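Local coordinates for TRAP dicarboxylate transporter, DctP subunit (Sulfurospirillum deleyianum, PDB 4OVS), which probably captures succinate or related dicarboxylates in the periplasm and delivers them to a TRAP transporter for uptake, at residues T27-H32 with N83-M88; G146-S151 with E208-N213; L158-A163 with K302-K307. One frame throughout, in Å; residues are numbered along the deposited sequence.

Interaction 1 of 3, residues T27-H32 with N83-M88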
loop_
_atom_site.group_PDB
_atom_site.type_symbol
_atom_site.label_atom_id
_atom_site.label_comp_id
_atom_site.label_asym_id
_atom_site.label_seq_id
_atom_site.Cartn_x
_atom_site.Cartn_y
_atom_site.Cartn_z
ATOM N N THR A 27 9.708 16.960 -19.329
ATOM C CA THR A 27 9.289 15.605 -19.053
ATOM C C THR A 27 9.272 15.372 -17.539
ATOM O O THR A 27 10.058 15.959 -16.810
ATOM C CB THR A 27 10.237 14.568 -19.723
ATOM O OG1 THR A 27 11.568 14.794 -19.266
ATOM C CG2 THR A 27 10.269 14.704 -21.254
ATOM N N ILE A 28 8.401 14.475 -17.085
ATOM C CA ILE A 28 8.248 14.095 -15.667
ATOM C C ILE A 28 8.261 12.551 -15.564
ATOM O O ILE A 28 7.562 11.881 -16.338
ATOM C CB ILE A 28 6.876 14.595 -15.060
ATOM C CG1 ILE A 28 6.808 16.116 -15.012
ATOM C CG2 ILE A 28 6.674 14.049 -13.622
ATOM C CD1 ILE A 28 5.486 16.671 -14.484
ATOM N N LYS A 29 9.018 12.008 -14.602
ATOM C CA LYS A 29 9.237 10.582 -14.456
ATOM C C LYS A 29 8.564 10.176 -13.168
ATOM O O LYS A 29 8.959 10.627 -12.086
ATOM C CB LYS A 29 10.742 10.262 -14.399
ATOM C CG LYS A 29 11.511 10.893 -15.539
ATOM C CD LYS A 29 12.837 10.238 -15.793
ATOM C CE LYS A 29 13.946 10.763 -14.913
ATOM N NZ LYS A 29 15.257 10.109 -15.294
ATOM N N VAL A 30 7.554 9.327 -13.310
ATOM C CA VAL A 30 6.840 8.704 -12.190
ATOM C C VAL A 30 7.342 7.275 -11.995
ATOM O O VAL A 30 7.534 6.548 -12.967
ATOM C CB VAL A 30 5.309 8.603 -12.449
ATOM C CG1 VAL A 30 4.690 7.973 -11.276
ATOM C CG2 VAL A 30 4.670 9.960 -12.697
ATOM N N THR A 31 7.537 6.864 -10.745
ATOM C CA THR A 31 8.092 5.561 -10.470
ATOM C C THR A 31 7.237 4.903 -9.424
ATOM O O THR A 31 6.915 5.524 -8.457
ATOM C CB THR A 31 9.555 5.666 -9.989
ATOM O OG1 THR A 31 10.097 4.377 -9.747
ATOM C CG2 THR A 31 9.698 6.510 -8.681
ATOM N N HIS A 32 6.846 3.653 -9.670
ATOM C CA HIS A 32 6.170 2.820 -8.663
ATOM C C HIS A 32 6.428 1.320 -8.895
ATOM O O HIS A 32 7.044 0.935 -9.920
ATOM C CB HIS A 32 4.657 3.137 -8.617
ATOM C CG HIS A 32 3.884 2.720 -9.825
ATOM N ND1 HIS A 32 3.518 1.414 -10.055
ATOM C CD2 HIS A 32 3.324 3.450 -10.821
ATOM C CE1 HIS A 32 2.807 1.347 -11.167
ATOM N NE2 HIS A 32 2.659 2.570 -11.643
ATOM N N ASN A 83 16.322 12.320 -9.369
ATOM C CA ASN A 83 16.386 11.285 -10.426
ATOM C C ASN A 83 15.015 10.639 -10.723
ATOM O O ASN A 83 14.802 9.993 -11.750
ATOM C CB ASN A 83 17.406 10.239 -10.020
ATOM C CG ASN A 83 18.783 10.826 -9.878
ATOM O OD1 ASN A 83 19.191 11.643 -10.689
ATOM N ND2 ASN A 83 19.492 10.439 -8.833
ATOM N N ALA A 84 14.090 10.811 -9.809
ATOM C CA ALA A 84 12.699 10.503 -10.079
ATOM C C ALA A 84 11.939 11.674 -9.484
ATOM O O ALA A 84 12.463 12.390 -8.626
ATOM C CB ALA A 84 12.306 9.179 -9.438
ATOM N N HIS A 85 10.721 11.884 -9.958
ATOM C CA HIS A 85 10.002 13.092 -9.663
ATOM C C HIS A 85 8.767 12.859 -8.833
ATOM O O HIS A 85 8.431 13.662 -7.981
ATOM C CB HIS A 85 9.638 13.746 -10.988
ATOM C CG HIS A 85 10.822 13.990 -11.857
ATOM N ND1 HIS A 85 10.749 14.040 -13.230
ATOM C CD2 HIS A 85 12.116 14.237 -11.542
ATOM C CE1 HIS A 85 11.945 14.315 -13.726
ATOM N NE2 HIS A 85 12.787 14.445 -12.721
ATOM N N ILE A 86 8.064 11.771 -9.113
ATOM C CA ILE A 86 6.776 11.493 -8.475
ATOM C C ILE A 86 6.715 10.023 -8.102
ATOM O O ILE A 86 7.106 9.150 -8.875
ATOM C CB ILE A 86 5.577 11.895 -9.378
ATOM C CG1 ILE A 86 5.624 13.382 -9.679
ATOM C CG2 ILE A 86 4.258 11.629 -8.675
ATOM C CD1 ILE A 86 4.506 13.929 -10.453
ATOM N N ALA A 87 6.308 9.762 -6.872
ATOM C CA ALA A 87 6.120 8.424 -6.390
ATOM C C ALA A 87 4.788 8.274 -5.603
ATOM O O ALA A 87 4.116 9.278 -5.265
ATOM C CB ALA A 87 7.275 7.998 -5.575
HETATM N N MSE A 88 4.386 7.030 -5.337
HETATM C CA MSE A 88 3.174 6.766 -4.555
HETATM C C MSE A 88 3.335 5.624 -3.558
HETATM O O MSE A 88 2.639 4.609 -3.640
HETATM C CB MSE A 88 2.016 6.506 -5.470
HETATM C CG MSE A 88 1.701 7.588 -6.445
HETATM SE SE MSE A 88 2.607 7.266 -8.166
HETATM C CE MSE A 88 1.670 8.568 -9.219
HETATM O O HOH W 1 6.230 4.814 -5.922
#

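Interaction 2 of 3, residues G146-S151 with E208-N213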
loop_
_atom_site.group_PDB
_atom_site.type_symbol
_atom_site.label_atom_id
_atom_site.label_comp_id
_atom_site.label_asym_id
_atom_site.label_seq_id
_atom_site.Cartn_x
_atom_site.Cartn_y
_atom_site.Cartn_z
ATOM N N GLY A 146 -6.407 -1.400 -0.513
ATOM C CA GLY A 146 -7.471 -2.122 0.108
ATOM C C GLY A 146 -7.007 -2.782 1.386
ATOM O O GLY A 146 -5.852 -2.671 1.783
ATOM N N PHE A 147 -7.928 -3.486 2.028
ATOM C CA PHE A 147 -7.597 -4.278 3.185
ATOM C C PHE A 147 -6.794 -5.516 2.779
ATOM O O PHE A 147 -6.909 -6.007 1.664
ATOM C CB PHE A 147 -8.870 -4.667 3.930
ATOM C CG PHE A 147 -9.490 -3.532 4.675
ATOM C CD1 PHE A 147 -9.096 -3.231 5.975
ATOM C CD2 PHE A 147 -10.434 -2.747 4.071
ATOM C CE1 PHE A 147 -9.650 -2.192 6.644
ATOM C CE2 PHE A 147 -10.986 -1.703 4.744
ATOM C CZ PHE A 147 -10.597 -1.429 6.040
ATOM N N LYS A 148 -5.994 -6.003 3.717
ATOM C CA LYS A 148 -4.965 -6.996 3.460
ATOM C C LYS A 148 -5.454 -8.391 3.865
ATOM O O LYS A 148 -6.264 -8.522 4.791
ATOM C CB LYS A 148 -3.706 -6.661 4.254
ATOM C CG LYS A 148 -2.974 -5.405 3.816
ATOM C CD LYS A 148 -1.649 -5.257 4.569
ATOM C CE LYS A 148 -1.897 -5.166 6.069
ATOM N NZ LYS A 148 -0.710 -4.696 6.821
ATOM N N HIS A 149 -4.914 -9.426 3.207
ATOM C CA HIS A 149 -5.338 -10.818 3.449
ATOM C C HIS A 149 -4.151 -11.739 3.558
ATOM O O HIS A 149 -3.175 -11.573 2.841
ATOM C CB HIS A 149 -6.198 -11.294 2.292
ATOM C CG HIS A 149 -7.331 -10.387 2.003
ATOM N ND1 HIS A 149 -8.399 -10.256 2.859
ATOM C CD2 HIS A 149 -7.542 -9.513 0.993
ATOM C CE1 HIS A 149 -9.224 -9.341 2.385
ATOM N NE2 HIS A 149 -8.735 -8.884 1.248
ATOM N N LEU A 150 -4.236 -12.704 4.464
ATOM C CA LEU A 150 -3.159 -13.616 4.690
ATOM C C LEU A 150 -3.213 -14.808 3.718
ATOM O O LEU A 150 -4.282 -15.396 3.496
ATOM C CB LEU A 150 -3.255 -14.160 6.119
ATOM C CG LEU A 150 -2.958 -13.277 7.311
ATOM C CD1 LEU A 150 -3.252 -14.036 8.590
ATOM C CD2 LEU A 150 -1.524 -12.829 7.282
ATOM N N SER A 151 -2.063 -15.188 3.176
ATOM C CA SER A 151 -1.969 -16.390 2.358
ATOM C C SER A 151 -0.760 -17.174 2.772
ATOM O O SER A 151 0.140 -16.646 3.420
ATOM C CB SER A 151 -1.818 -16.020 0.881
ATOM O OG SER A 151 -0.641 -15.266 0.683
ATOM N N GLU A 208 1.009 -11.029 3.324
ATOM C CA GLU A 208 -0.261 -10.327 3.485
ATOM C C GLU A 208 -0.368 -9.315 2.353
ATOM O O GLU A 208 0.575 -8.576 2.098
ATOM C CB GLU A 208 -0.306 -9.632 4.829
ATOM C CG GLU A 208 0.925 -8.773 5.136
ATOM C CD GLU A 208 0.702 -7.746 6.306
ATOM O OE1 GLU A 208 -0.196 -7.937 7.149
ATOM O OE2 GLU A 208 1.425 -6.741 6.360
ATOM N N ASN A 209 -1.492 -9.321 1.647
ATOM C CA ASN A 209 -1.689 -8.441 0.506
ATOM C C ASN A 209 -3.133 -8.041 0.328
ATOM O O ASN A 209 -4.037 -8.781 0.694
ATOM C CB ASN A 209 -1.273 -9.105 -0.794
ATOM C CG ASN A 209 0.193 -9.460 -0.823
ATOM O OD1 ASN A 209 0.566 -10.568 -0.473
ATOM N ND2 ASN A 209 1.022 -8.512 -1.165
ATOM N N PRO A 210 -3.350 -6.864 -0.266
ATOM C CA PRO A 210 -4.665 -6.560 -0.773
ATOM C C PRO A 210 -4.904 -7.420 -2.022
ATOM O O PRO A 210 -3.941 -7.887 -2.591
ATOM C CB PRO A 210 -4.573 -5.079 -1.095
ATOM C CG PRO A 210 -3.154 -4.832 -1.323
ATOM C CD PRO A 210 -2.396 -5.769 -0.496
ATOM N N LEU A 211 -6.154 -7.670 -2.386
ATOM C CA LEU A 211 -6.482 -8.589 -3.496
ATOM C C LEU A 211 -5.906 -8.091 -4.802
ATOM O O LEU A 211 -5.559 -8.883 -5.691
ATOM C CB LEU A 211 -8.006 -8.794 -3.626
ATOM C CG LEU A 211 -8.658 -9.528 -2.467
ATOM C CD1 LEU A 211 -10.126 -9.855 -2.793
ATOM C CD2 LEU A 211 -7.888 -10.808 -2.140
ATOM N N SER A 212 -5.759 -6.776 -4.902
ATOM C CA SER A 212 -5.236 -6.132 -6.097
ATOM C C SER A 212 -3.820 -6.642 -6.423
ATOM O O SER A 212 -3.536 -7.134 -7.509
ATOM C CB SER A 212 -5.208 -4.604 -5.837
ATOM O OG SER A 212 -4.332 -4.281 -4.717
ATOM N N ASN A 213 -2.924 -6.550 -5.458
ATOM C CA ASN A 213 -1.565 -7.042 -5.646
ATOM C C ASN A 213 -1.478 -8.581 -5.706
ATOM O O ASN A 213 -0.678 -9.135 -6.461
ATOM C CB ASN A 213 -0.669 -6.522 -4.539
ATOM C CG ASN A 213 -0.387 -5.043 -4.665
ATOM O OD1 ASN A 213 -0.521 -4.437 -5.737
ATOM N ND2 ASN A 213 0.047 -4.453 -3.575
HETATM O O HOH W 2 -8.279 -6.320 -0.716
HETATM O O HOH W 3 -1.302 -12.430 0.731
#

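Interaction 3 of 3, residues L158-A163 with K302-K307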
loop_
_atom_site.group_PDB
_atom_site.type_symbol
_atom_site.label_atom_id
_atom_site.label_comp_id
_atom_site.label_asym_id
_atom_site.label_seq_id
_atom_site.Cartn_x
_atom_site.Cartn_y
_atom_site.Cartn_z
ATOM N N LEU A 158 -6.397 -20.181 9.691
ATOM C CA LEU A 158 -7.780 -19.959 10.140
ATOM C C LEU A 158 -7.807 -19.234 11.485
ATOM O O LEU A 158 -8.728 -18.444 11.749
ATOM C CB LEU A 158 -8.551 -21.272 10.256
ATOM C CG LEU A 158 -8.570 -22.196 9.024
ATOM C CD1 LEU A 158 -9.571 -23.309 9.238
ATOM C CD2 LEU A 158 -8.884 -21.474 7.702
ATOM N N LEU A 159 -6.795 -19.519 12.313
ATOM C CA LEU A 159 -6.633 -18.922 13.634
ATOM C C LEU A 159 -5.188 -18.574 13.831
ATOM O O LEU A 159 -4.323 -19.175 13.192
ATOM C CB LEU A 159 -6.957 -19.919 14.724
ATOM C CG LEU A 159 -8.384 -20.395 14.893
ATOM C CD1 LEU A 159 -8.370 -21.536 15.892
ATOM C CD2 LEU A 159 -9.278 -19.259 15.352
ATOM N N PRO A 160 -4.911 -17.637 14.754
ATOM C CA PRO A 160 -3.554 -17.186 15.079
ATOM C C PRO A 160 -2.585 -18.344 15.247
ATOM O O PRO A 160 -1.448 -18.292 14.778
ATOM C CB PRO A 160 -3.753 -16.469 16.406
ATOM C CG PRO A 160 -5.128 -15.908 16.279
ATOM C CD PRO A 160 -5.915 -16.975 15.596
ATOM N N GLU A 161 -3.069 -19.374 15.928
ATOM C CA GLU A 161 -2.381 -20.625 16.099
ATOM C C GLU A 161 -1.717 -21.129 14.810
ATOM O O GLU A 161 -0.612 -21.660 14.841
ATOM C CB GLU A 161 -3.412 -21.628 16.601
ATOM C CG GLU A 161 -2.892 -22.991 16.880
ATOM C CD GLU A 161 -3.992 -24.050 16.837
ATOM O OE1 GLU A 161 -5.173 -23.668 16.639
ATOM O OE2 GLU A 161 -3.668 -25.259 16.990
ATOM N N ASP A 162 -2.377 -20.946 13.674
ATOM C CA ASP A 162 -1.898 -21.519 12.410
ATOM C C ASP A 162 -0.714 -20.771 11.798
ATOM O O ASP A 162 0.092 -21.333 11.026
ATOM C CB ASP A 162 -3.044 -21.566 11.416
ATOM C CG ASP A 162 -4.165 -22.435 11.894
ATOM O OD1 ASP A 162 -3.862 -23.419 12.607
ATOM O OD2 ASP A 162 -5.337 -22.122 11.581
ATOM N N ALA A 163 -0.617 -19.500 12.147
ATOM C CA ALA A 163 0.432 -18.660 11.608
ATOM C C ALA A 163 1.747 -18.987 12.302
ATOM O O ALA A 163 2.822 -18.703 11.775
ATOM C CB ALA A 163 0.078 -17.204 11.804
ATOM N N LYS A 302 -12.728 -14.308 13.606
ATOM C CA LYS A 302 -12.330 -12.905 13.477
ATOM C C LYS A 302 -11.979 -12.261 14.822
ATOM O O LYS A 302 -11.029 -11.495 14.934
ATOM C CB LYS A 302 -13.436 -12.102 12.827
ATOM C CG LYS A 302 -13.101 -10.645 12.690
ATOM C CD LYS A 302 -14.158 -9.925 11.884
ATOM C CE LYS A 302 -13.755 -8.489 11.622
ATOM N NZ LYS A 302 -14.917 -7.623 11.237
ATOM N N ALA A 303 -12.762 -12.571 15.840
ATOM C CA ALA A 303 -12.531 -12.045 17.166
ATOM C C ALA A 303 -11.140 -12.420 17.639
ATOM O O ALA A 303 -10.393 -11.592 18.152
ATOM C CB ALA A 303 -13.544 -12.605 18.090
ATOM N N ALA A 304 -10.792 -13.680 17.456
ATOM C CA ALA A 304 -9.534 -14.205 17.966
ATOM C C ALA A 304 -8.351 -13.534 17.273
ATOM O O ALA A 304 -7.290 -13.316 17.868
ATOM C CB ALA A 304 -9.486 -15.700 17.755
ATOM N N TRP A 305 -8.525 -13.224 16.001
ATOM C CA TRP A 305 -7.510 -12.464 15.297
ATOM C C TRP A 305 -7.392 -11.054 15.867
ATOM O O TRP A 305 -6.286 -10.528 16.009
ATOM C CB TRP A 305 -7.834 -12.408 13.801
ATOM C CG TRP A 305 -7.514 -13.690 13.099
ATOM C CD1 TRP A 305 -8.399 -14.622 12.634
ATOM C CD2 TRP A 305 -6.215 -14.182 12.790
ATOM N NE1 TRP A 305 -7.731 -15.664 12.056
ATOM C CE2 TRP A 305 -6.386 -15.425 12.142
ATOM C CE3 TRP A 305 -4.919 -13.699 13.000
ATOM C CZ2 TRP A 305 -5.311 -16.180 11.697
ATOM C CZ3 TRP A 305 -3.851 -14.453 12.553
ATOM C CH2 TRP A 305 -4.053 -15.676 11.901
ATOM N N GLN A 306 -8.526 -10.447 16.209
ATOM C CA GLN A 306 -8.526 -9.064 16.719
ATOM C C GLN A 306 -7.846 -8.989 18.059
ATOM O O GLN A 306 -7.040 -8.101 18.311
ATOM C CB GLN A 306 -9.946 -8.542 16.881
ATOM C CG GLN A 306 -10.389 -7.626 15.755
ATOM C CD GLN A 306 -11.863 -7.770 15.430
ATOM O OE1 GLN A 306 -12.528 -8.706 15.889
ATOM N NE2 GLN A 306 -12.383 -6.846 14.637
ATOM N N LYS A 307 -8.176 -9.936 18.926
ATOM C CA LYS A 307 -7.600 -9.944 20.255
ATOM C C LYS A 307 -6.081 -10.092 20.187
ATOM O O LYS A 307 -5.335 -9.343 20.815
ATOM C CB LYS A 307 -8.176 -11.079 21.096
ATOM C CG LYS A 307 -7.572 -11.085 22.507
ATOM C CD LYS A 307 -8.132 -12.167 23.394
ATOM C CE LYS A 307 -7.571 -12.036 24.812
ATOM N NZ LYS A 307 -8.152 -13.048 25.745
#

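Interaction 1 of 3, residues T27-H32 with N83-M88
Lys29 and His85 are joined twice. The backbone N of Lys29 donates to His85 ND1 at 3.0 Å, from 35° out of the imidazole plane. Lys29 O in turn accepts from His85 N, also at 3.0 Å. The ring stands in for a backbone acceptor here, because CG of His85 lies anti to its own carbonyl carbon (chi1 -55°) and ND1 comes up to the strand. Ile86 N adds a weak bond to the same Lys29 O. Further on, Thr31 N reaches Ile86 O at 3.0 Å, and Val30 pairs with Ile86 as parallel strands. A water then bridges Thr31 O and Met88 N.

Most apolar contacts lie on the face that carries Val30 and Ile86. Ile28 CG2 meets Ile86 CD1 at 3.8 Å. Val30 CG1 meets CE of Met88, a selenomethionine, at 3.7 Å, the two side chains at about a right angle. On the other face, the methyl CG2 of Thr31 packs on Ala84 CB.

Strand 26-31 is hydrogen-bonded also to strand 59-64. Helix 39-54 covers Ile86 and Met88, and its Lys40, a succinate-binding residue, bonds to Met88 O. Helix 75-81 packs on Ala84 and Ala87.

Interaction 2 of 3, residues G146-S151 with E208-N213
Gly146 and Phe147 meet Pro210 where two antiparallel strands of the main mixed sheet, 137-152 and 206-209, part at the start of helix 211-216. This is part of the two-lobed periplasmic binding protein fold. Gly146 O lies near Pro210 CB. Phe147 O takes a CA-H...O contact from Pro210 CA, the N-cap residue, and a water links it to Leu211 N.

The side chain of Lys148 crosses that of Glu208 at a slant. A bend at chi3 (-60°) brings NZ to OE2 in a salt bridge of 3.0 Å, made from above the carboxylate plane. The other oxygen, OE1, is held by His231 and Gln179, so both ends of this buried carboxylate have partners. A methionine in place of Lys148 would probably leave the Glu208 charge buried without its salt-bridge mate and set OE2 freer to shift.

His149 and Asn209 form a hydrogen-bonded antiparallel pair. His149 N reaches Asn209 O at 2.7 Å, but well above the carbonyl plane; the return bond from Asn209 N to His149 O is straighter at hydrogen, 159°. The imidazole, with CG beside its backbone N (chi1 -53°), swings over to Leu211, and CD2 touches the methyl CD2 of Leu211 at 3.4 Å.

Leu150 and Glu208 are the non-hydrogen-bonded pair, CD2 of Leu150 lying 4.2 Å from Glu208 CB. Asn209 is close to the bound succinate, and Asn213, on the helix that follows, binds it through ND2. At Ser151 the strands are bridged by one water, which lies 2.9 Å from both Ser151 OG and Asn209 OD1.

Interaction 3 of 3, residues L158-A163 with K302-K307
Trp305 makes the one hydrogen bond between these segments. Its NE1 donates to Leu158 O at 3.0 Å with an angle of 150° at hydrogen. The approach is from above the carbonyl plane, 57° out of it, so the indole sits over the peptide rather than in line with it.

Contacts over the ring face follow from this position. The indole CG is anti to its carbonyl carbon (chi1 -76°), which carries the ring from the helix across to the turn at Pro160. Pro160 CD lies over the face of the six-membered ring, 3.9 Å from its centroid, as a CH-pi contact. Pro160 N is over the same indole, toward the rim. Ala163 CB meets the ring edge near CH2.

The contact joins helix 299-310, near the C-terminus, to the short helical turn at 160-163 that follows strand 137-152. Ile157 and Leu297 also touch the indole.

Smaller apolar contacts border the ring. Ala304 CB faces Leu159 CD2 at 4.3 Å and Pro160 CD at a similar distance. The turn is braced from within: Asp162 OD2 accepts from Leu158 N at 2.9 Å and from Leu159 N at 3.1 Å. The first bond uses its anti lone pair, the second comes from above the carboxylate plane.

Overall arrangement
Interactions 1 and 2 are buried and belong to the same mixed sheet, with centres 25 Å apart and no touch. Interaction 1 pairs parallel strands, interaction 2 antiparallel ones, and each lies close to succinate-binding residues. Interaction 3 is only partly buried, away from the binding site, and on the opposite side of the chain's centre from interaction 1. It joins a turn to a helix rather than two strands. Backbone bonds dominate the first two, with a buried ion pair added in interaction 2; in interaction 3 a single indole does most of the work. Interactions 2 and 3 touch, Leu150 CD1 packing against Trp305 CH2 at 3.8 Å.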